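Local coordinates for protein catalase-3 (Neurospora crassa, PDB 4AJ9) that breaks down hydrogen peroxide to oxygen and water at a heme iron, and so probably protects the cell from peroxide damage, at residues A87-A92 with F126-G131; A170-S175 with A468-N473; K236-W241 with S520-S525; R596-K601 with R612-L617. All coordinates share one frame; numbering follows the deposited sequence.

Contact 1. Residues A87-A92 with F126-G131; sequences ASFLGA and FYTDEG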
loop_
_atom_site.group_PDB
_atom_site.type_symbol
_atom_site.label_atom_id
_atom_site.label_comp_id
_atom_site.label_asym_id
_atom_site.label_seq_id
_atom_site.Cartn_x
_atom_site.Cartn_y
_atom_site.Cartn_z
ATOM N N ALA C 87 30.596 -15.760 -15.634
ATOM C CA ALA C 87 29.139 -15.913 -15.677
ATOM C C ALA C 87 28.741 -17.343 -16.038
ATOM O O ALA C 87 29.125 -17.858 -17.080
ATOM C CB ALA C 87 28.522 -14.922 -16.660
ATOM N N SER C 88 27.961 -17.971 -15.169
ATOM C CA SER C 88 27.645 -19.385 -15.298
ATOM C C SER C 88 26.835 -19.695 -16.557
ATOM O O SER C 88 27.016 -20.736 -17.178
ATOM C CB SER C 88 26.893 -19.875 -14.054
ATOM O OG SER C 88 26.301 -21.142 -14.288
ATOM N N PHE C 89 25.937 -18.796 -16.937
ATOM C CA PHE C 89 25.092 -19.066 -18.093
ATOM C C PHE C 89 25.880 -19.016 -19.406
ATOM O O PHE C 89 25.388 -19.447 -20.445
ATOM C CB PHE C 89 23.868 -18.142 -18.126
ATOM C CG PHE C 89 24.152 -16.742 -18.614
ATOM C CD1 PHE C 89 24.784 -15.819 -17.790
ATOM C CD2 PHE C 89 23.761 -16.346 -19.884
ATOM C CE1 PHE C 89 25.034 -14.537 -18.234
ATOM C CE2 PHE C 89 23.998 -15.059 -20.329
ATOM C CZ PHE C 89 24.640 -14.160 -19.509
ATOM N N LEU C 90 27.104 -18.503 -19.353
ATOM C CA LEU C 90 27.963 -18.473 -20.535
ATOM C C LEU C 90 29.130 -19.455 -20.422
ATOM O O LEU C 90 30.087 -19.385 -21.195
ATOM C CB LEU C 90 28.475 -17.053 -20.773
ATOM C CG LEU C 90 27.377 -16.042 -21.124
ATOM C CD1 LEU C 90 27.891 -14.619 -21.034
ATOM C CD2 LEU C 90 26.811 -16.329 -22.516
ATOM N N GLY C 91 29.033 -20.386 -19.478
ATOM C CA GLY C 91 30.171 -21.207 -19.103
ATOM C C GLY C 91 30.386 -22.518 -19.846
ATOM O O GLY C 91 31.371 -23.204 -19.604
ATOM N N ALA C 92 29.481 -22.878 -20.747
ATOM C CA ALA C 92 29.672 -24.101 -21.533
ATOM C C ALA C 92 28.930 -24.060 -22.857
ATOM O O ALA C 92 27.840 -23.488 -22.956
ATOM C CB ALA C 92 29.245 -25.328 -20.735
ATOM N N PHE C 126 17.687 -13.675 -17.711
ATOM C CA PHE C 126 18.239 -15.022 -17.761
ATOM C C PHE C 126 18.058 -15.601 -16.379
ATOM O O PHE C 126 18.548 -15.033 -15.408
ATOM C CB PHE C 126 19.740 -14.993 -18.075
ATOM C CG PHE C 126 20.091 -14.349 -19.386
ATOM C CD1 PHE C 126 20.318 -12.983 -19.460
ATOM C CD2 PHE C 126 20.262 -15.118 -20.532
ATOM C CE1 PHE C 126 20.667 -12.384 -20.670
ATOM C CE2 PHE C 126 20.627 -14.528 -21.748
ATOM C CZ PHE C 126 20.828 -13.158 -21.809
ATOM N N TYR C 127 17.338 -16.710 -16.277
ATOM C CA TYR C 127 17.163 -17.371 -14.998
ATOM C C TYR C 127 18.316 -18.375 -14.831
ATOM O O TYR C 127 18.137 -19.580 -15.054
ATOM C CB TYR C 127 15.806 -18.089 -14.965
ATOM C CG TYR C 127 14.581 -17.196 -15.055
ATOM C CD1 TYR C 127 14.062 -16.791 -16.294
ATOM C CD2 TYR C 127 13.911 -16.792 -13.905
ATOM C CE1 TYR C 127 12.921 -15.988 -16.366
ATOM C CE2 TYR C 127 12.776 -15.996 -13.968
ATOM C CZ TYR C 127 12.286 -15.599 -15.200
ATOM O OH TYR C 127 11.159 -14.808 -15.247
ATOM N N THR C 128 19.501 -17.877 -14.467
ATOM C CA THR C 128 20.710 -18.710 -14.440
ATOM C C THR C 128 20.795 -19.529 -13.174
ATOM O O THR C 128 20.070 -19.273 -12.209
ATOM C CB THR C 128 22.008 -17.883 -14.555
ATOM O OG1 THR C 128 22.404 -17.404 -13.251
ATOM C CG2 THR C 128 21.821 -16.707 -15.502
ATOM N N ASP C 129 21.686 -20.515 -13.167
ATOM C CA ASP C 129 21.843 -21.340 -11.973
ATOM C C ASP C 129 22.658 -20.612 -10.903
ATOM O O ASP C 129 22.914 -21.161 -9.843
ATOM C CB ASP C 129 22.432 -22.709 -12.316
ATOM C CG ASP C 129 23.661 -22.609 -13.194
ATOM O OD1 ASP C 129 24.365 -21.579 -13.106
ATOM O OD2 ASP C 129 23.926 -23.559 -13.970
ATOM N N GLU C 130 23.031 -19.361 -11.179
ATOM C CA GLU C 130 23.676 -18.503 -10.176
ATOM C C GLU C 130 22.910 -17.188 -9.994
ATOM O O GLU C 130 23.499 -16.129 -9.745
ATOM C CB GLU C 130 25.166 -18.276 -10.504
ATOM C CG GLU C 130 25.958 -19.588 -10.453
ATOM C CD GLU C 130 27.465 -19.435 -10.643
ATOM O OE1 GLU C 130 27.949 -18.335 -10.977
ATOM O OE2 GLU C 130 28.170 -20.446 -10.441
ATOM N N GLY C 131 21.587 -17.274 -10.118
ATOM C CA GLY C 131 20.709 -16.154 -9.839
ATOM C C GLY C 131 20.179 -15.519 -11.106
ATOM O O GLY C 131 20.625 -15.838 -12.204
HETATM O O HOH W 1 27.245 -16.366 -12.828
#

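Contact 2. Residues A170-S175 with A468-N473; sequences ATAHDS and ASHVTN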
loop_
_atom_site.group_PDB
_atom_site.type_symbol
_atom_site.label_atom_id
_atom_site.label_comp_id
_atom_site.label_asym_id
_atom_site.label_seq_id
_atom_site.Cartn_x
_atom_site.Cartn_y
_atom_site.Cartn_z
ATOM N N ALA C 170 3.596 10.362 -27.107
ATOM C CA ALA C 170 4.124 11.162 -28.205
ATOM C C ALA C 170 5.143 12.194 -27.749
ATOM O O ALA C 170 4.983 12.832 -26.713
ATOM C CB ALA C 170 2.985 11.835 -28.932
ATOM N N THR C 171 6.201 12.350 -28.534
ATOM C CA THR C 171 7.176 13.402 -28.289
ATOM C C THR C 171 6.789 14.676 -29.029
ATOM O O THR C 171 7.446 15.706 -28.901
ATOM C CB THR C 171 8.578 12.970 -28.713
ATOM O OG1 THR C 171 8.525 12.394 -30.026
ATOM C CG2 THR C 171 9.139 11.941 -27.734
ATOM N N ALA C 172 5.700 14.610 -29.788
ATOM C CA ALA C 172 5.286 15.734 -30.637
ATOM C C ALA C 172 4.546 16.815 -29.866
ATOM O O ALA C 172 3.367 17.055 -30.102
ATOM C CB ALA C 172 4.423 15.230 -31.814
ATOM N N HIS C 173 5.235 17.459 -28.931
ATOM C CA HIS C 173 4.655 18.591 -28.215
ATOM C C HIS C 173 5.737 19.480 -27.627
ATOM O O HIS C 173 6.889 19.068 -27.506
ATOM C CB HIS C 173 3.691 18.134 -27.117
ATOM C CG HIS C 173 4.279 17.136 -26.168
ATOM N ND1 HIS C 173 4.555 17.437 -24.851
ATOM C CD2 HIS C 173 4.620 15.835 -26.339
ATOM C CE1 HIS C 173 5.047 16.364 -24.251
ATOM N NE2 HIS C 173 5.101 15.380 -25.132
ATOM N N ASP C 174 5.344 20.690 -27.245
ATOM C CA ASP C 174 6.279 21.725 -26.820
ATOM C C ASP C 174 7.321 21.274 -25.801
ATOM O O ASP C 174 8.517 21.506 -25.988
ATOM C CB ASP C 174 5.524 22.938 -26.266
ATOM C CG ASP C 174 4.844 23.741 -27.354
ATOM O OD1 ASP C 174 4.157 23.137 -28.206
ATOM O OD2 ASP C 174 5.025 24.973 -27.377
ATOM N N SER C 175 6.869 20.644 -24.721
ATOM C CA SER C 175 7.756 20.395 -23.596
ATOM C C SER C 175 8.877 19.438 -23.983
ATOM O O SER C 175 10.014 19.581 -23.524
ATOM C CB SER C 175 6.977 19.868 -22.387
ATOM O OG SER C 175 6.311 18.658 -22.679
ATOM N N ALA C 468 8.133 18.711 -34.923
ATOM C CA ALA C 468 8.457 20.081 -34.570
ATOM C C ALA C 468 7.347 21.065 -34.960
ATOM O O ALA C 468 7.168 22.102 -34.319
ATOM C CB ALA C 468 9.791 20.484 -35.203
ATOM N N SER C 469 6.607 20.728 -36.007
ATOM C CA SER C 469 5.498 21.551 -36.457
ATOM C C SER C 469 4.343 21.528 -35.455
ATOM O O SER C 469 3.413 22.327 -35.569
ATOM C CB SER C 469 5.020 21.117 -37.845
ATOM O OG SER C 469 4.121 20.029 -37.762
ATOM N N HIS C 470 4.409 20.628 -34.471
ATOM C CA HIS C 470 3.418 20.613 -33.389
ATOM C C HIS C 470 3.778 21.572 -32.260
ATOM O O HIS C 470 2.951 21.846 -31.386
ATOM C CB HIS C 470 3.244 19.205 -32.806
ATOM C CG HIS C 470 2.508 18.263 -33.705
ATOM N ND1 HIS C 470 3.111 17.628 -34.768
ATOM C CD2 HIS C 470 1.220 17.846 -33.698
ATOM C CE1 HIS C 470 2.228 16.856 -35.377
ATOM N NE2 HIS C 470 1.072 16.973 -34.750
ATOM N N VAL C 471 5.012 22.072 -32.266
ATOM C CA VAL C 471 5.471 22.963 -31.202
ATOM C C VAL C 471 4.884 24.347 -31.385
ATOM O O VAL C 471 5.165 25.015 -32.379
ATOM C CB VAL C 471 7.010 23.051 -31.171
ATOM C CG1 VAL C 471 7.473 24.013 -30.086
ATOM C CG2 VAL C 471 7.610 21.658 -30.963
ATOM N N THR C 472 4.053 24.770 -30.436
ATOM C CA THR C 472 3.401 26.075 -30.530
ATOM C C THR C 472 4.346 27.246 -30.275
ATOM O O THR C 472 4.198 28.317 -30.880
ATOM C CB THR C 472 2.219 26.191 -29.557
ATOM O OG1 THR C 472 2.713 26.298 -28.217
ATOM C CG2 THR C 472 1.312 24.976 -29.674
ATOM N N ASN C 473 5.297 27.064 -29.367
ATOM C CA ASN C 473 6.182 28.162 -28.986
ATOM C C ASN C 473 7.255 28.417 -30.037
ATOM O O ASN C 473 8.056 27.538 -30.336
ATOM C CB ASN C 473 6.841 27.895 -27.636
ATOM C CG ASN C 473 7.697 29.060 -27.176
ATOM O OD1 ASN C 473 8.828 29.252 -27.642
ATOM N ND2 ASN C 473 7.156 29.852 -26.270
HETATM O O HOH W 2 2.417 20.886 -28.484
#

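Contact 3. Residues K236-W241 with S520-S525; sequences KAALVW and SIFNES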
loop_
_atom_site.group_PDB
_atom_site.type_symbol
_atom_site.label_atom_id
_atom_site.label_comp_id
_atom_site.label_asym_id
_atom_site.label_seq_id
_atom_site.Cartn_x
_atom_site.Cartn_y
_atom_site.Cartn_z
ATOM N N LYS C 236 16.044 -6.406 -39.276
ATOM C CA LYS C 236 15.383 -5.164 -38.874
ATOM C C LYS C 236 14.395 -4.679 -39.944
ATOM O O LYS C 236 14.683 -4.746 -41.136
ATOM C CB LYS C 236 16.414 -4.078 -38.561
ATOM C CG LYS C 236 17.163 -4.305 -37.245
ATOM C CD LYS C 236 18.141 -3.185 -36.944
ATOM C CE LYS C 236 19.310 -3.190 -37.934
ATOM N NZ LYS C 236 20.219 -2.034 -37.711
ATOM N N ALA C 237 13.225 -4.211 -39.516
ATOM C CA ALA C 237 12.220 -3.705 -40.447
ATOM C C ALA C 237 11.410 -2.619 -39.766
ATOM O O ALA C 237 11.187 -2.679 -38.560
ATOM C CB ALA C 237 11.299 -4.838 -40.911
ATOM N N ALA C 238 10.975 -1.621 -40.529
ATOM C CA ALA C 238 10.199 -0.521 -39.959
ATOM C C ALA C 238 9.042 -0.099 -40.852
ATOM O O ALA C 238 9.028 -0.359 -42.054
ATOM C CB ALA C 238 11.098 0.664 -39.668
ATOM N N LEU C 239 8.067 0.555 -40.237
ATOM C CA LEU C 239 6.910 1.073 -40.934
ATOM C C LEU C 239 7.253 2.464 -41.464
ATOM O O LEU C 239 8.379 2.927 -41.288
ATOM C CB LEU C 239 5.754 1.164 -39.941
ATOM C CG LEU C 239 5.465 -0.127 -39.165
ATOM C CD1 LEU C 239 4.379 0.089 -38.098
ATOM C CD2 LEU C 239 5.074 -1.257 -40.116
ATOM N N VAL C 240 6.294 3.130 -42.111
ATOM C CA VAL C 240 6.410 4.567 -42.361
ATOM C C VAL C 240 5.431 5.296 -41.434
ATOM O O VAL C 240 4.469 4.693 -40.963
ATOM C CB VAL C 240 6.179 4.930 -43.858
ATOM C CG1 VAL C 240 7.248 4.256 -44.721
ATOM C CG2 VAL C 240 4.785 4.521 -44.321
ATOM N N TRP C 241 5.691 6.567 -41.146
ATOM C CA TRP C 241 4.906 7.281 -40.136
ATOM C C TRP C 241 3.402 7.322 -40.442
ATOM O O TRP C 241 2.570 7.012 -39.578
ATOM C CB TRP C 241 5.455 8.691 -39.897
ATOM C CG TRP C 241 4.659 9.457 -38.882
ATOM C CD1 TRP C 241 4.025 10.653 -39.071
ATOM C CD2 TRP C 241 4.374 9.060 -37.532
ATOM N NE1 TRP C 241 3.375 11.032 -37.915
ATOM C CE2 TRP C 241 3.573 10.072 -36.959
ATOM C CE3 TRP C 241 4.720 7.951 -36.754
ATOM C CZ2 TRP C 241 3.127 10.015 -35.636
ATOM C CZ3 TRP C 241 4.262 7.885 -35.442
ATOM C CH2 TRP C 241 3.475 8.914 -34.897
ATOM N N SER C 520 21.672 1.196 -40.160
ATOM C CA SER C 520 20.590 1.337 -41.136
ATOM C C SER C 520 19.590 0.174 -41.079
ATOM O O SER C 520 19.958 -0.964 -40.791
ATOM C CB SER C 520 21.161 1.471 -42.554
ATOM O OG SER C 520 20.149 1.317 -43.542
ATOM N N ILE C 521 18.323 0.467 -41.351
ATOM C CA ILE C 521 17.310 -0.580 -41.447
ATOM C C ILE C 521 17.055 -0.902 -42.916
ATOM O O ILE C 521 17.025 -2.066 -43.323
ATOM C CB ILE C 521 15.989 -0.144 -40.779
ATOM C CG1 ILE C 521 16.167 -0.032 -39.257
ATOM C CG2 ILE C 521 14.870 -1.126 -41.116
ATOM C CD1 ILE C 521 15.043 0.725 -38.575
ATOM N N PHE C 522 16.902 0.151 -43.710
ATOM C CA PHE C 522 16.447 0.026 -45.091
ATOM C C PHE C 522 17.543 -0.313 -46.111
ATOM O O PHE C 522 17.247 -0.583 -47.275
ATOM C CB PHE C 522 15.700 1.297 -45.501
ATOM C CG PHE C 522 14.433 1.510 -44.737
ATOM C CD1 PHE C 522 13.291 0.822 -45.076
ATOM C CD2 PHE C 522 14.395 2.380 -43.664
ATOM C CE1 PHE C 522 12.120 1.005 -44.370
ATOM C CE2 PHE C 522 13.226 2.569 -42.954
ATOM C CZ PHE C 522 12.087 1.877 -43.312
ATOM N N ASN C 523 18.801 -0.321 -45.687
ATOM C CA ASN C 523 19.872 -0.660 -46.626
ATOM C C ASN C 523 20.105 -2.171 -46.737
ATOM O O ASN C 523 21.139 -2.613 -47.231
ATOM C CB ASN C 523 21.173 0.071 -46.270
ATOM C CG ASN C 523 21.935 -0.602 -45.150
ATOM O OD1 ASN C 523 21.368 -1.363 -44.371
ATOM N ND2 ASN C 523 23.233 -0.324 -45.063
ATOM N N GLU C 524 19.142 -2.962 -46.286
ATOM C CA GLU C 524 19.313 -4.408 -46.300
ATOM C C GLU C 524 17.970 -5.137 -46.320
ATOM O O GLU C 524 17.033 -4.747 -45.634
ATOM C CB GLU C 524 20.142 -4.844 -45.093
ATOM C CG GLU C 524 20.461 -6.322 -45.078
ATOM C CD GLU C 524 21.577 -6.672 -44.112
ATOM O OE1 GLU C 524 21.696 -6.001 -43.061
ATOM O OE2 GLU C 524 22.340 -7.618 -44.410
ATOM N N SER C 525 17.890 -6.204 -47.106
ATOM C CA SER C 525 16.648 -6.937 -47.275
ATOM C C SER C 525 16.506 -7.999 -46.187
ATOM O O SER C 525 17.501 -8.417 -45.589
ATOM C CB SER C 525 16.598 -7.565 -48.672
ATOM O OG SER C 525 17.634 -8.519 -48.823
HETATM O O HOH W 3 16.793 -4.957 -42.272
#

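Contact 4. Residues R596-K601 with R612-L617; sequences RVFSGK and RPSQIL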
loop_
_atom_site.group_PDB
_atom_site.type_symbol
_atom_site.label_atom_id
_atom_site.label_comp_id
_atom_site.label_asym_id
_atom_site.label_seq_id
_atom_site.Cartn_x
_atom_site.Cartn_y
_atom_site.Cartn_z
ATOM N N ARG C 596 -14.019 -6.107 -59.529
ATOM C CA ARG C 596 -15.412 -5.663 -59.461
ATOM C C ARG C 596 -15.770 -4.823 -58.223
ATOM O O ARG C 596 -16.806 -4.152 -58.206
ATOM C CB ARG C 596 -16.370 -6.853 -59.587
ATOM C CG ARG C 596 -16.212 -7.913 -58.508
ATOM C CD ARG C 596 -17.396 -8.866 -58.546
ATOM N NE ARG C 596 -18.651 -8.122 -58.506
ATOM C CZ ARG C 596 -19.325 -7.848 -57.393
ATOM N NH1 ARG C 596 -18.878 -8.272 -56.216
ATOM N NH2 ARG C 596 -20.451 -7.152 -57.458
ATOM N N VAL C 597 -14.933 -4.855 -57.189
ATOM C CA VAL C 597 -15.238 -4.078 -55.983
ATOM C C VAL C 597 -14.432 -2.793 -55.935
ATOM O O VAL C 597 -14.496 -2.041 -54.964
ATOM C CB VAL C 597 -15.057 -4.898 -54.676
ATOM C CG1 VAL C 597 -15.914 -6.155 -54.719
ATOM C CG2 VAL C 597 -13.589 -5.240 -54.438
ATOM N N PHE C 598 -13.692 -2.531 -57.009
ATOM C CA PHE C 598 -12.914 -1.299 -57.118
ATOM C C PHE C 598 -13.616 -0.213 -57.929
ATOM O O PHE C 598 -13.167 0.930 -57.954
ATOM C CB PHE C 598 -11.524 -1.593 -57.691
ATOM C CG PHE C 598 -10.667 -2.400 -56.768
ATOM C CD1 PHE C 598 -10.904 -3.750 -56.596
ATOM C CD2 PHE C 598 -9.651 -1.803 -56.046
ATOM C CE1 PHE C 598 -10.130 -4.505 -55.730
ATOM C CE2 PHE C 598 -8.871 -2.553 -55.182
ATOM C CZ PHE C 598 -9.116 -3.901 -55.026
ATOM N N SER C 599 -14.719 -0.566 -58.581
ATOM C CA SER C 599 -15.525 0.426 -59.295
ATOM C C SER C 599 -16.937 -0.086 -59.557
ATOM O O SER C 599 -17.197 -1.287 -59.476
ATOM C CB SER C 599 -14.875 0.800 -60.628
ATOM O OG SER C 599 -15.041 -0.250 -61.565
ATOM N N GLY C 600 -17.843 0.832 -59.878
ATOM C CA GLY C 600 -19.211 0.466 -60.197
ATOM C C GLY C 600 -20.007 0.008 -58.991
ATOM O O GLY C 600 -19.805 0.495 -57.878
ATOM N N LYS C 601 -20.914 -0.937 -59.215
ATOM C CA LYS C 601 -21.817 -1.407 -58.167
ATOM C C LYS C 601 -21.097 -2.159 -57.047
ATOM O O LYS C 601 -21.360 -1.931 -55.864
ATOM C CB LYS C 601 -22.911 -2.289 -58.772
ATOM C CG LYS C 601 -22.579 -2.827 -60.155
ATOM C CD LYS C 601 -22.727 -4.345 -60.233
ATOM C CE LYS C 601 -21.558 -5.059 -59.556
ATOM N NZ LYS C 601 -21.606 -6.537 -59.761
ATOM N N ARG C 612 -13.590 1.148 -49.580
ATOM C CA ARG C 612 -12.693 0.346 -48.735
ATOM C C ARG C 612 -11.687 -0.537 -49.495
ATOM O O ARG C 612 -10.493 -0.498 -49.202
ATOM C CB ARG C 612 -13.491 -0.464 -47.701
ATOM C CG ARG C 612 -12.670 -1.450 -46.865
ATOM C CD ARG C 612 -11.546 -0.783 -46.055
ATOM N NE ARG C 612 -12.003 0.302 -45.187
ATOM C CZ ARG C 612 -12.575 0.141 -43.998
ATOM N NH1 ARG C 612 -12.799 -1.076 -43.526
ATOM N NH2 ARG C 612 -12.938 1.208 -43.285
ATOM N N PRO C 613 -12.156 -1.328 -50.477
ATOM C CA PRO C 613 -11.182 -2.106 -51.258
ATOM C C PRO C 613 -10.129 -1.196 -51.888
ATOM O O PRO C 613 -8.933 -1.472 -51.765
ATOM C CB PRO C 613 -12.047 -2.784 -52.325
ATOM C CG PRO C 613 -13.418 -2.887 -51.678
ATOM C CD PRO C 613 -13.546 -1.602 -50.888
ATOM N N SER C 614 -10.566 -0.113 -52.531
ATOM C CA SER C 614 -9.639 0.852 -53.118
ATOM C C SER C 614 -8.700 1.477 -52.090
ATOM O O SER C 614 -7.534 1.730 -52.386
ATOM C CB SER C 614 -10.396 1.970 -53.840
ATOM O OG SER C 614 -11.177 1.457 -54.898
ATOM N N GLN C 615 -9.211 1.760 -50.897
ATOM C CA GLN C 615 -8.392 2.433 -49.889
ATOM C C GLN C 615 -7.268 1.509 -49.431
ATOM O O GLN C 615 -6.137 1.946 -49.226
ATOM C CB GLN C 615 -9.241 2.869 -48.688
ATOM C CG GLN C 615 -8.512 3.799 -47.722
ATOM C CD GLN C 615 -8.114 5.106 -48.370
ATOM O OE1 GLN C 615 -8.968 5.859 -48.846
ATOM N NE2 GLN C 615 -6.811 5.394 -48.383
ATOM N N ILE C 616 -7.600 0.231 -49.269
ATOM C CA ILE C 616 -6.627 -0.781 -48.870
ATOM C C ILE C 616 -5.499 -0.892 -49.888
ATOM O O ILE C 616 -4.321 -0.964 -49.524
ATOM C CB ILE C 616 -7.292 -2.159 -48.681
ATOM C CG1 ILE C 616 -8.252 -2.130 -47.487
ATOM C CG2 ILE C 616 -6.233 -3.243 -48.437
ATOM C CD1 ILE C 616 -9.019 -3.423 -47.278
ATOM N N LEU C 617 -5.853 -0.917 -51.170
ATOM C CA LEU C 617 -4.835 -1.053 -52.209
ATOM C C LEU C 617 -4.015 0.223 -52.299
ATOM O O LEU C 617 -2.802 0.175 -52.501
ATOM C CB LEU C 617 -5.472 -1.363 -53.561
ATOM C CG LEU C 617 -4.506 -1.792 -54.668
ATOM C CD1 LEU C 617 -3.696 -2.989 -54.211
ATOM C CD2 LEU C 617 -5.264 -2.111 -55.964
HETATM O O HOH W 4 -13.434 0.234 -53.712
HETATM O O HOH W 5 -10.531 2.396 -57.140
#

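Contact 1. Residues A87-A92 with F126-G131
F89 lays the CE2 corner of its ring over one face of F126, near the rim, with F89 CE2 3.7 Å from F126 CE2. The two ring planes are inclined at 36°, neither a flat stack nor edge-to-face. T128 CG2 fills in beside F89, 3.6 Å from F89 CB. With OG1 set between backbone N and carbonyl carbon (chi1 85°), T128 turns its methyl to F89 and its hydroxyl to its own chain. That hydroxyl accepts from E130 N (2.9 Å from T128 OG1, 148° at the hydrogen), an ST turn, and donates to a lone pair of G131 O in the carbonyl plane. The turn joins antiparallel strands 121-128 and 131-138 of the catalase beta-barrel, and the loop from strand 68-77 to strand 96-104 packs on it. An alanine at T128 is likely to leave E130 N without its acceptor, set the turn freer to move and open a gap beside F89. S88 OG points to D129 OD1, though the 2.3 Å between them is doubtfully short. The carboxylate of E130 lies against S88 CB, salt-bridged through OE2 to R416, while water 1 links E130 OE1 to S88 N.

Contact 2. Residues A170-S175 with A468-N473
The imidazole of H470 carries the methyl of A172 on one face: A172 CB stands 4.2 Å from the H470 ring centroid, 22° off the normal and shifted toward the rim, a CH-pi contact. The ring of F466 also meets H470, and H470 ND1 is tied back to F466 O. The second flat group, the carboxylate of D174, takes three donors, all on the syn sides of its oxygens. T472 N gives the straighter of the two amide bonds, to D174 OD1 (2.8 Å, 160° at the hydrogen). D174 OD2 is gripped twice, by T472 OG1 at 2.8 Å and by N473 N at 2.9 Å, which come from opposite faces of the carboxylate plane and so hold it against rotation. T472 can reach it because its OG1 sits between its own backbone N and carbonyl carbon (chi1 72°). V471 CG1 packs alongside, 3.8 Å from D174 OD2, and water 2 links D174 N to H470 O. The N terminus of helix 474-487, whose N-cap N473 binds D174 OD2, probably favours the negative charge. L402 of a second subunit packs on D174 and N473, and A579 of a third on H470. The contact ties the start of helix 174-182, in the catalase core, to the loop between helices 454-468 and 474-487 of the helical region that follows. V471 wedges between W177 of helix 174-182 and V476 and K477 of helix 474-487.

Contact 3. Residues K236-W241 with S520-S525
Two irregular backbones come closest at K236 and I521, whose CA atoms are 5.6 Å apart. The first belongs to the loop between strand 223-232 of the catalase barrel and helix 241-250; the second to the connection running from helix 489-499 to strand 533-537 of the C-terminal domain of large catalases. I521 is the main apolar plug. Its CG2, anti to the backbone N, reaches over the peptide of the other loop, 3.6 Å from K236 O and 3.8 Å from A237 CA, while I521 CD1 rests 4.1 Å from A238 CB. The same A238 methyl meets the end of the F522 ring, with F522 CZ 4.0 Å from A238 CB. Cutting I521 back to an alanine would probably open a gap over A237 and leave A238 with F522 as its remaining partner across the contact. The K236 chain bends at chi3 (-68°) and brings NZ to S520 O, a weak bond of 3.3 Å; G518 O and D207 are further weak partners. E456 grips the second loop, taking I521 N and F522 N on OE2 and S520 OG on OE1. S520 OG in turn accepts N523 N at 3.0 Å, closing an ST motif.

Contact 4. Residues R596-K601 with R612-L617
P613 sets its CB squarely over the ring of F598, 4.2 Å from the F598 ring centroid and only 11° off the normal, a CH-pi contact centred on the face. V597 meets the same proline, its CG2 3.6 Å from P613 CB, the two side chains crossing at about a right angle. L617, one helical turn beyond P613, adds its CD2 at 3.7 Å from F598 CE2, crossing the ring at about a right angle, neither over the face nor at the edge. F598 reaches both because its CG swings anti to its own carbonyl carbon (chi1 -67°), bringing the ring toward the start of the helix. No direct hydrogen bond spans the contact, so water does the polar work. Water 4 donates to V597 O at 2.8 Å and accepts from S614 N, a first-turn amide of the helix, and water 5 lies between F598 O and S614 OG, 3.1 Å from F598 O. Farther out, V590 of strand 587-590, L537 of strand 533-537 and A636 and S639 of helix 634-639 surround the F598 ring. L617 shares V590 and A636 with it, and F608 backs P613. The loop that follows strand 587-590 thus folds onto helix 612-622, which leads into the parallel neighbour strand 627-630: a beta-alpha-beta crossover of the C-terminal parallel-sheet domain, related to class I glutamine amidotransferases.

In contact 1 the F126 side chain is about 13 Å from a heme; all four contacts stand apart from the predicted catalytic residues H65 and N138. Contacts 2 and 3 alternate along the chain and come within about 6 Å at their nearest atoms. F466 connects them, meeting H470 of contact 2 and, edge-to-face, W241 of contact 3. Contact 4 is the outlier, its centre 57 Å from that of contact 1, on the other side of the chain's centre. The centres of contacts 3 and 4 are 29 Å apart; segment 520-525 belongs to the connection that leads into the domain of contact 4. Contacts 2 and 4 also both reach the third subunit; E242 of the third subunit packs on R612.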